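Local coordinates for protein catalase (Exiguobacterium oxidotolerans, PDB 2J2M) that is a haem catalase that breaks down hydrogen peroxide to water and oxygen, working as a tetramer with a bottleneck in its main substrate channel, at residues T310-F315 and Q352-N357; R58-H63 and N300-N305; A92-V97 and R111-K116. All coordinates share one frame; numbering follows the deposited sequence.

Interaction 1: T310-F315 and Q352-N357; sequences TESVGF and QQLPIN. With HEM (protoporphyrin IX containing Fe), chain E.
Asn357 joins the loop portions of two segments here, gripping the backbone from Ser312 to Gly314 with both ends of its amide in a buried contact near the haem propionates. ND2 gives a hydrogen bond to Ser312 O (3.2 Å), which lies close to the plane of the Asn357 amide. OD1 takes the N-H of Gly314, 3.0 Å from N to OD1 and nearly straight at 168°, with the donor tilted out of the carbonyl plane. With two bonds at its ends the amide is unlikely to flip, and ND2 also serves Tyr351 O. In the catalase fold this clasp ties the chain following helix 307-311 to the chain that follows helix 330-346, and Tyr118 takes up the carbonyl of Ile356. Beside the amide, Ile356 lays CG2 against the backbone, 3.7 Å from Val313 N. Its CG1, anti to the backbone N (chi1 -166°), meets Val313 CB at 4.0 Å. Val313 CG2 lies on one face of the Phe315 ring, toward its rim. The ring's edge, at CD2, comes within 3.5 Å of haem O1A, near the ring plane. Leu354 CD1 reaches Ser312 CB, and both residues also pack against a neighbouring subunit, on its Met372 and Pro373.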
# COMPACT_ATOMS: atom_id res chain seq x y z
N THR A 310 19.15 7.29 4.73
CA THR A 310 19.28 7.72 3.34
C THR A 310 18.06 7.33 2.49
O THR A 310 17.55 8.15 1.69
CB THR A 310 20.60 7.21 2.72
OG1 THR A 310 21.69 7.48 3.63
CG2 THR A 310 20.90 7.91 1.39
N GLU A 311 17.57 6.10 2.65
CA GLU A 311 16.50 5.67 1.76
C GLU A 311 15.17 6.29 2.16
O GLU A 311 14.37 6.63 1.30
CB GLU A 311 16.40 4.13 1.63
CG GLU A 311 15.40 3.64 0.54
CD GLU A 311 15.82 4.10 -0.86
OE1 GLU A 311 17.04 4.15 -1.09
OE2 GLU A 311 14.97 4.44 -1.72
N SER A 312 14.97 6.49 3.46
CA SER A 312 13.68 6.92 4.01
C SER A 312 13.47 8.44 4.12
O SER A 312 12.33 8.90 4.29
CB SER A 312 13.41 6.22 5.35
OG SER A 312 13.00 4.86 5.16
N VAL A 313 14.54 9.24 4.05
CA VAL A 313 14.38 10.68 4.01
C VAL A 313 13.56 11.14 2.80
O VAL A 313 13.68 10.58 1.70
CB VAL A 313 15.76 11.46 4.07
CG1 VAL A 313 16.60 11.29 2.78
CG2 VAL A 313 15.54 12.95 4.44
N GLY A 314 12.74 12.15 3.01
CA GLY A 314 12.14 12.89 1.92
C GLY A 314 12.43 14.37 2.03
O GLY A 314 12.36 14.93 3.12
N PHE A 315 12.76 15.00 0.90
CA PHE A 315 12.95 16.45 0.85
C PHE A 315 11.97 17.10 -0.13
O PHE A 315 11.49 16.46 -1.06
CB PHE A 315 14.34 16.83 0.38
CG PHE A 315 15.47 16.10 1.03
CD1 PHE A 315 16.17 16.67 2.10
CD2 PHE A 315 15.93 14.89 0.51
CE1 PHE A 315 17.27 16.02 2.65
CE2 PHE A 315 17.03 14.24 1.05
CZ PHE A 315 17.70 14.80 2.13
N GLN A 352 6.42 11.88 7.70
CA GLN A 352 6.98 12.95 8.53
C GLN A 352 7.18 12.58 10.00
O GLN A 352 7.81 13.35 10.74
CB GLN A 352 6.14 14.24 8.42
CG GLN A 352 6.69 15.24 7.37
CD GLN A 352 8.17 15.53 7.55
OE1 GLN A 352 8.99 15.13 6.73
NE2 GLN A 352 8.51 16.20 8.63
N GLN A 353 6.67 11.42 10.42
CA GLN A 353 6.88 10.91 11.78
C GLN A 353 8.16 10.07 11.96
O GLN A 353 8.58 9.79 13.08
CB GLN A 353 5.68 10.09 12.23
CG GLN A 353 4.30 10.80 12.20
CD GLN A 353 3.22 9.91 12.78
OE1 GLN A 353 3.48 8.73 13.14
NE2 GLN A 353 1.98 10.43 12.85
N LEU A 354 8.76 9.64 10.86
CA LEU A 354 10.00 8.86 10.90
C LEU A 354 11.18 9.66 11.45
O LEU A 354 11.35 10.81 11.07
CB LEU A 354 10.36 8.35 9.49
CG LEU A 354 9.47 7.21 8.94
CD1 LEU A 354 9.89 6.90 7.55
CD2 LEU A 354 9.49 5.94 9.83
N PRO A 355 11.99 9.06 12.34
CA PRO A 355 13.15 9.77 12.92
C PRO A 355 13.96 10.70 11.97
O PRO A 355 14.26 11.85 12.33
CB PRO A 355 14.02 8.63 13.47
CG PRO A 355 12.95 7.59 13.89
CD PRO A 355 11.87 7.67 12.85
N ILE A 356 14.25 10.23 10.76
CA ILE A 356 15.06 11.01 9.81
C ILE A 356 14.30 12.23 9.26
O ILE A 356 14.94 13.20 8.83
CB ILE A 356 15.62 10.11 8.66
CG1 ILE A 356 16.72 10.84 7.87
CG2 ILE A 356 14.50 9.60 7.71
CD1 ILE A 356 18.04 11.12 8.65
N ASN A 357 12.96 12.20 9.30
CA ASN A 357 12.16 13.30 8.77
C ASN A 357 11.61 14.25 9.83
O ASN A 357 11.22 15.40 9.53
CB ASN A 357 11.04 12.79 7.88
CG ASN A 357 11.55 12.12 6.63
OD1 ASN A 357 12.40 12.68 5.91
ND2 ASN A 357 11.05 10.90 6.36
CHA HEM E . 13.90 13.97 -6.71
CHB HEM E . 16.49 17.88 -8.05
CHC HEM E . 12.93 19.14 -11.05
CHD HEM E . 10.10 15.68 -9.24
C1A HEM E . 14.90 14.94 -6.77
C2A HEM E . 16.12 15.00 -5.97
C3A HEM E . 16.84 16.08 -6.35
C4A HEM E . 16.10 16.74 -7.39
CMA HEM E . 18.20 16.58 -5.79
CAA HEM E . 16.50 13.95 -4.89
CBA HEM E . 16.04 14.33 -3.48
CGA HEM E . 16.54 13.25 -2.55
O1A HEM E . 15.71 12.48 -2.00
O2A HEM E . 17.78 13.14 -2.39
C1B HEM E . 15.74 18.61 -8.93
C2B HEM E . 16.02 19.95 -9.42
C3B HEM E . 15.03 20.27 -10.25
C4B HEM E . 14.10 19.17 -10.30
CMB HEM E . 17.22 20.85 -9.03
CAB HEM E . 14.83 21.60 -11.00
CBB HEM E . 15.84 22.23 -11.59
C1C HEM E . 11.81 18.40 -10.78
C2C HEM E . 10.47 18.62 -11.28
C3C HEM E . 9.70 17.65 -10.75
C4C HEM E . 10.53 16.79 -9.92
CMC HEM E . 10.01 19.79 -12.20
CAC HEM E . 8.19 17.41 -10.98
CBC HEM E . 7.26 18.16 -10.37
C1D HEM E . 10.84 14.86 -8.41
C2D HEM E . 10.32 13.69 -7.73
C3D HEM E . 11.50 13.16 -6.93
C4D HEM E . 12.62 14.06 -7.21
CMD HEM E . 8.85 13.14 -7.77
CAD HEM E . 11.53 11.94 -6.00
CBD HEM E . 11.49 12.46 -4.56
CGD HEM E . 11.19 11.37 -3.55
O1D HEM E . 10.79 10.21 -3.91
O2D HEM E . 11.33 11.67 -2.35
NA HEM E . 14.93 16.03 -7.62
NB HEM E . 14.56 18.16 -9.49
NC HEM E . 11.80 17.28 -9.96
ND HEM E . 12.17 15.04 -8.08
FE HEM E . 13.25 16.78 -8.55

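Interaction 2: R58-H63 and N300-N305; sequences RGFGAH and NKNVDN
Asn300 starts the pairing with His63: its N gives a weak hydrogen bond to His63 O. Lys301 N donates to the same oxygen at 3.2 Å, coming from above the carbonyl plane, and Lys301 O accepts from His63 N at 3.0 Å, with the N lying almost on the line of the C=O bond. Two residues facing one make a classic beta bulge, placed where strand 292-302 runs antiparallel to strand 59-68 in the curled sheet of the catalase barrel. On the same side as Lys301, His63 sets its CB 4.1 Å from Lys301 CB, and its ring, turned back beside its own backbone N (chi1 -66°), gives NE2 to Glu309. Next comes Asn302, whose OD1 sits at the edge of the Phe60 ring, 3.6 Å from CZ, with amide and ring almost perpendicular at 85°. A water donates to this OD1 and to Gly61 O and accepts from Val303 N, so it links the two segments through Gly61, Asn302 and Val303. Asn302 ND2 is held by Glu251 and by Phe247 O. Val303 then lays CG1 3.3 Å from Gly61 O, and its carbonyl is bound by Arg154 of a neighbouring subunit.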
# COMPACT_ATOMS: atom_id res chain seq x y z
N ARG A 58 19.45 6.50 -7.12
CA ARG A 58 20.84 6.20 -6.70
C ARG A 58 21.43 7.38 -5.91
O ARG A 58 21.50 8.49 -6.42
CB ARG A 58 21.71 5.83 -7.91
CG ARG A 58 23.21 5.83 -7.64
CD ARG A 58 23.62 4.77 -6.59
NE ARG A 58 24.41 3.68 -7.16
CZ ARG A 58 25.05 2.76 -6.45
NH1 ARG A 58 24.97 2.76 -5.12
NH2 ARG A 58 25.76 1.82 -7.06
N GLY A 59 21.81 7.14 -4.67
CA GLY A 59 22.30 8.21 -3.81
C GLY A 59 23.04 7.84 -2.53
O GLY A 59 23.14 6.65 -2.16
N PHE A 60 23.53 8.89 -1.84
CA PHE A 60 24.36 8.77 -0.66
C PHE A 60 24.04 9.88 0.32
O PHE A 60 24.06 11.07 -0.05
CB PHE A 60 25.87 8.84 -1.03
CG PHE A 60 26.78 8.97 0.19
CD1 PHE A 60 27.22 7.83 0.88
CD2 PHE A 60 27.15 10.24 0.68
CE1 PHE A 60 28.04 7.94 2.01
CE2 PHE A 60 27.95 10.38 1.83
CZ PHE A 60 28.40 9.22 2.50
N GLY A 61 23.79 9.51 1.57
CA GLY A 61 23.43 10.47 2.60
C GLY A 61 24.34 10.48 3.81
O GLY A 61 24.87 9.42 4.23
N ALA A 62 24.53 11.68 4.37
CA ALA A 62 25.31 11.84 5.61
C ALA A 62 24.80 12.96 6.49
O ALA A 62 24.11 13.87 6.01
CB ALA A 62 26.79 12.02 5.32
N HIS A 63 25.12 12.86 7.77
CA HIS A 63 24.80 13.88 8.77
C HIS A 63 25.92 14.88 8.91
O HIS A 63 27.10 14.56 8.71
CB HIS A 63 24.62 13.24 10.14
CG HIS A 63 23.45 12.34 10.24
ND1 HIS A 63 22.19 12.80 10.53
CD2 HIS A 63 23.34 11.00 10.08
CE1 HIS A 63 21.35 11.78 10.56
NE2 HIS A 63 22.02 10.68 10.28
N ASN A 300 30.06 15.32 8.95
CA ASN A 300 31.03 14.71 9.85
C ASN A 300 30.61 13.36 10.47
O ASN A 300 31.32 12.80 11.30
CB ASN A 300 31.43 15.72 10.95
CG ASN A 300 30.24 16.24 11.77
OD1 ASN A 300 29.15 15.68 11.77
ND2 ASN A 300 30.47 17.33 12.47
N LYS A 301 29.47 12.83 10.05
CA LYS A 301 29.01 11.58 10.58
C LYS A 301 28.28 10.78 9.53
O LYS A 301 27.28 11.22 8.98
CB LYS A 301 28.08 11.84 11.78
CG LYS A 301 27.60 10.60 12.45
CD LYS A 301 27.17 10.90 13.87
CE LYS A 301 26.15 9.86 14.34
NZ LYS A 301 26.79 8.52 14.41
N ASN A 302 28.76 9.57 9.27
CA ASN A 302 28.04 8.69 8.38
C ASN A 302 26.70 8.26 8.99
O ASN A 302 26.48 8.39 10.19
CB ASN A 302 28.92 7.49 8.01
CG ASN A 302 29.85 7.80 6.84
OD1 ASN A 302 29.42 8.28 5.77
ND2 ASN A 302 31.14 7.48 7.02
N VAL A 303 25.80 7.76 8.15
CA VAL A 303 24.58 7.13 8.68
C VAL A 303 24.92 5.92 9.57
O VAL A 303 25.97 5.28 9.39
CB VAL A 303 23.60 6.71 7.55
CG1 VAL A 303 23.19 7.95 6.68
CG2 VAL A 303 24.20 5.59 6.70
N ASP A 304 24.05 5.63 10.52
CA ASP A 304 24.04 4.35 11.23
C ASP A 304 23.38 3.26 10.38
O ASP A 304 23.78 2.10 10.42
CB ASP A 304 23.28 4.49 12.55
CG ASP A 304 24.06 5.28 13.59
OD1 ASP A 304 25.32 5.36 13.49
OD2 ASP A 304 23.42 5.80 14.52
N ASN A 305 22.36 3.64 9.61
CA ASN A 305 21.63 2.68 8.80
C ASN A 305 21.11 3.35 7.53
O ASN A 305 20.40 4.38 7.59
CB ASN A 305 20.46 2.10 9.62
CG ASN A 305 19.64 1.12 8.85
OD1 ASN A 305 18.54 1.45 8.39
ND2 ASN A 305 20.15 -0.09 8.70
O HOH W 1 26.74 7.74 5.47

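Interaction 3: A92-V97 and R111-K116. With HEM (protoporphyrin IX containing Fe), chain E.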
# COMPACT_ATOMS: atom_id res chain seq x y z
N ALA A 92 22.20 15.36 4.70
CA ALA A 92 22.37 15.62 3.28
C ALA A 92 22.28 14.33 2.47
O ALA A 92 22.61 13.26 2.97
CB ALA A 92 23.69 16.33 3.01
N ARG A 93 21.83 14.45 1.23
CA ARG A 93 21.76 13.32 0.30
C ARG A 93 22.17 13.81 -1.08
O ARG A 93 21.61 14.79 -1.58
CB ARG A 93 20.36 12.66 0.25
CG ARG A 93 20.29 11.44 -0.71
CD ARG A 93 18.99 10.62 -0.58
NE ARG A 93 18.97 9.35 -1.34
CZ ARG A 93 18.75 9.23 -2.66
NH1 ARG A 93 18.57 10.33 -3.42
NH2 ARG A 93 18.72 8.02 -3.24
N PHE A 94 23.13 13.13 -1.67
CA PHE A 94 23.62 13.40 -3.00
C PHE A 94 23.23 12.21 -3.84
O PHE A 94 23.06 11.12 -3.32
CB PHE A 94 25.14 13.60 -2.97
CG PHE A 94 25.59 14.67 -2.00
CD1 PHE A 94 26.31 14.34 -0.85
CD2 PHE A 94 25.25 16.02 -2.22
CE1 PHE A 94 26.70 15.33 0.05
CE2 PHE A 94 25.65 17.01 -1.33
CZ PHE A 94 26.37 16.67 -0.20
N SER A 95 23.07 12.41 -5.14
CA SER A 95 22.39 11.41 -5.97
C SER A 95 22.69 11.61 -7.43
O SER A 95 23.17 12.67 -7.82
CB SER A 95 20.87 11.45 -5.72
OG SER A 95 20.33 12.72 -6.00
N THR A 96 22.47 10.57 -8.24
CA THR A 96 22.36 10.76 -9.69
C THR A 96 20.89 10.95 -9.98
O THR A 96 20.15 11.18 -9.04
CB THR A 96 22.93 9.58 -10.50
OG1 THR A 96 22.32 8.36 -10.06
CG2 THR A 96 24.43 9.51 -10.34
N VAL A 97 20.46 10.88 -11.24
CA VAL A 97 19.06 11.17 -11.61
C VAL A 97 18.32 10.00 -12.24
O VAL A 97 17.32 9.51 -11.71
CB VAL A 97 18.93 12.42 -12.59
CG1 VAL A 97 17.43 12.70 -12.96
CG2 VAL A 97 19.56 13.67 -11.98
N ARG A 111 23.83 15.97 -10.85
CA ARG A 111 23.96 15.33 -9.55
C ARG A 111 23.10 16.06 -8.54
O ARG A 111 23.31 17.26 -8.32
CB ARG A 111 25.42 15.33 -9.08
CG ARG A 111 26.13 13.98 -9.15
CD ARG A 111 26.08 13.39 -10.53
NE ARG A 111 26.91 12.21 -10.68
CZ ARG A 111 27.08 11.58 -11.86
NH1 ARG A 111 26.44 12.04 -12.93
NH2 ARG A 111 27.86 10.51 -11.97
N GLY A 112 22.18 15.33 -7.90
CA GLY A 112 21.35 15.89 -6.84
C GLY A 112 22.15 16.31 -5.61
O GLY A 112 23.13 15.63 -5.24
N PHE A 113 21.73 17.42 -5.01
CA PHE A 113 22.37 18.04 -3.85
C PHE A 113 21.27 18.49 -2.85
O PHE A 113 20.71 19.58 -2.95
CB PHE A 113 23.22 19.24 -4.33
CG PHE A 113 24.18 19.79 -3.30
CD1 PHE A 113 23.75 20.17 -2.04
CD2 PHE A 113 25.54 19.97 -3.62
CE1 PHE A 113 24.64 20.69 -1.10
CE2 PHE A 113 26.44 20.48 -2.70
CZ PHE A 113 25.98 20.85 -1.44
N SER A 114 20.94 17.62 -1.90
CA SER A 114 19.81 17.85 -1.00
C SER A 114 20.28 17.99 0.46
O SER A 114 21.06 17.16 0.96
CB SER A 114 18.77 16.70 -1.13
OG SER A 114 18.22 16.61 -2.44
N VAL A 115 19.78 19.02 1.13
CA VAL A 115 20.12 19.30 2.53
C VAL A 115 18.87 19.67 3.36
O VAL A 115 18.20 20.66 3.07
CB VAL A 115 21.21 20.40 2.66
CG1 VAL A 115 21.53 20.69 4.13
CG2 VAL A 115 22.47 19.96 1.94
N LYS A 116 18.58 18.84 4.36
CA LYS A 116 17.51 19.06 5.33
C LYS A 116 18.10 19.74 6.57
O LYS A 116 19.03 19.21 7.20
CB LYS A 116 16.85 17.72 5.74
CG LYS A 116 15.67 17.83 6.74
CD LYS A 116 14.97 16.47 7.05
CE LYS A 116 14.22 15.89 5.86
NZ LYS A 116 13.30 16.88 5.23
CHA HEM E . 13.90 13.97 -6.71
CHB HEM E . 16.49 17.88 -8.05
CHC HEM E . 12.93 19.14 -11.05
CHD HEM E . 10.10 15.68 -9.24
C1A HEM E . 14.90 14.94 -6.77
C2A HEM E . 16.12 15.00 -5.97
C3A HEM E . 16.84 16.08 -6.35
C4A HEM E . 16.10 16.74 -7.39
CMA HEM E . 18.20 16.58 -5.79
CAA HEM E . 16.50 13.95 -4.89
CBA HEM E . 16.04 14.33 -3.48
CGA HEM E . 16.54 13.25 -2.55
O1A HEM E . 15.71 12.48 -2.00
O2A HEM E . 17.78 13.14 -2.39
C1B HEM E . 15.74 18.61 -8.93
C2B HEM E . 16.02 19.95 -9.42
C3B HEM E . 15.03 20.27 -10.25
C4B HEM E . 14.10 19.17 -10.30
CMB HEM E . 17.22 20.85 -9.03
CAB HEM E . 14.83 21.60 -11.00
CBB HEM E . 15.84 22.23 -11.59
C1C HEM E . 11.81 18.40 -10.78
C2C HEM E . 10.47 18.62 -11.28
C3C HEM E . 9.70 17.65 -10.75
C4C HEM E . 10.53 16.79 -9.92
CMC HEM E . 10.01 19.79 -12.20
CAC HEM E . 8.19 17.41 -10.98
CBC HEM E . 7.26 18.16 -10.37
C1D HEM E . 10.84 14.86 -8.41
C2D HEM E . 10.32 13.69 -7.73
C3D HEM E . 11.50 13.16 -6.93
C4D HEM E . 12.62 14.06 -7.21
CMD HEM E . 8.85 13.14 -7.77
CAD HEM E . 11.53 11.94 -6.00
CBD HEM E . 11.49 12.46 -4.56
CGD HEM E . 11.19 11.37 -3.55
O1D HEM E . 10.79 10.21 -3.91
O2D HEM E . 11.33 11.67 -2.35
NA HEM E . 14.93 16.03 -7.62
NB HEM E . 14.56 18.16 -9.49
NC HEM E . 11.80 17.28 -9.96
ND HEM E . 12.17 15.04 -8.08
FE HEM E . 13.25 16.78 -8.55
O HOH W 2 19.88 14.37 -3.78
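Arg93 NH1 gives a hydrogen bond to haem propionate oxygen O2A at 3.1 Å, the propionate lying at the edge of the guanidinium. The side chain leaves with CG anti to the backbone N (chi1 -179°) and stays extended to NE, which carries its CD past O2A on the way; NH1 also binds His56 O. With a lysine in its place NH1 is gone, and O2A and His56 O would probably lose their common partner, leaving the propionate freer to move. A water ties the same oxygen to the protein, donating to O2A and Arg93 O and accepting from Ser95 OG and Ser114 OG. Ser95 OG has a further partner in His56 ND1.

Behind this polar layer the strands pair by backbone bonds, Arg93 with Ser114 (N to O 2.8 Å) and Ser95 with Gly112. Gly112 CA comes 3.4 Å from haem CMA and equally near Ser95 OG, which takes up the space beside it.

On the other face of the sheet, CE2 of Phe94 points into the centre of the Phe113 ring, a T-shaped stack with planes at 83° and centroids 4.9 Å apart. Ala92 CB touches Val115 CG2 at 4.0 Å beside it, and Trp217 and Trp258 extend the aromatic cluster. At the far end, Thr96 CG2 rests over the centre of the Arg111 guanidinium, whose NH1 bonds Leu107 O. With haem contacts on one face and hydrophobic rings on the other, these two strands of the catalase beta-barrel form a wall of the haem pocket.

Overall arrangement
All three contacts are buried. Interaction 3 lies in the heart of the chain, about 5 Å from its centre, and no other subunit touches its segments; interactions 1 and 2 lie farther out, at about 15 and 16 Å, against neighbouring subunits, with Lys301 of interaction 2 exposed. Interactions 2 and 3 share one sheet, because strand 59-68 pairs with 87-95, as in Phe60 N to Phe94 O at 2.7 Å. Interaction 1 lies against that sheet: Thr310, on helix 307-311, packs on Gly61 and Val303, while Gly314 O takes Lys116 NZ. Regular strand pairing and aromatic packing rule in interaction 3, a bulge and a water in interaction 2, a side-chain amide in interaction 1.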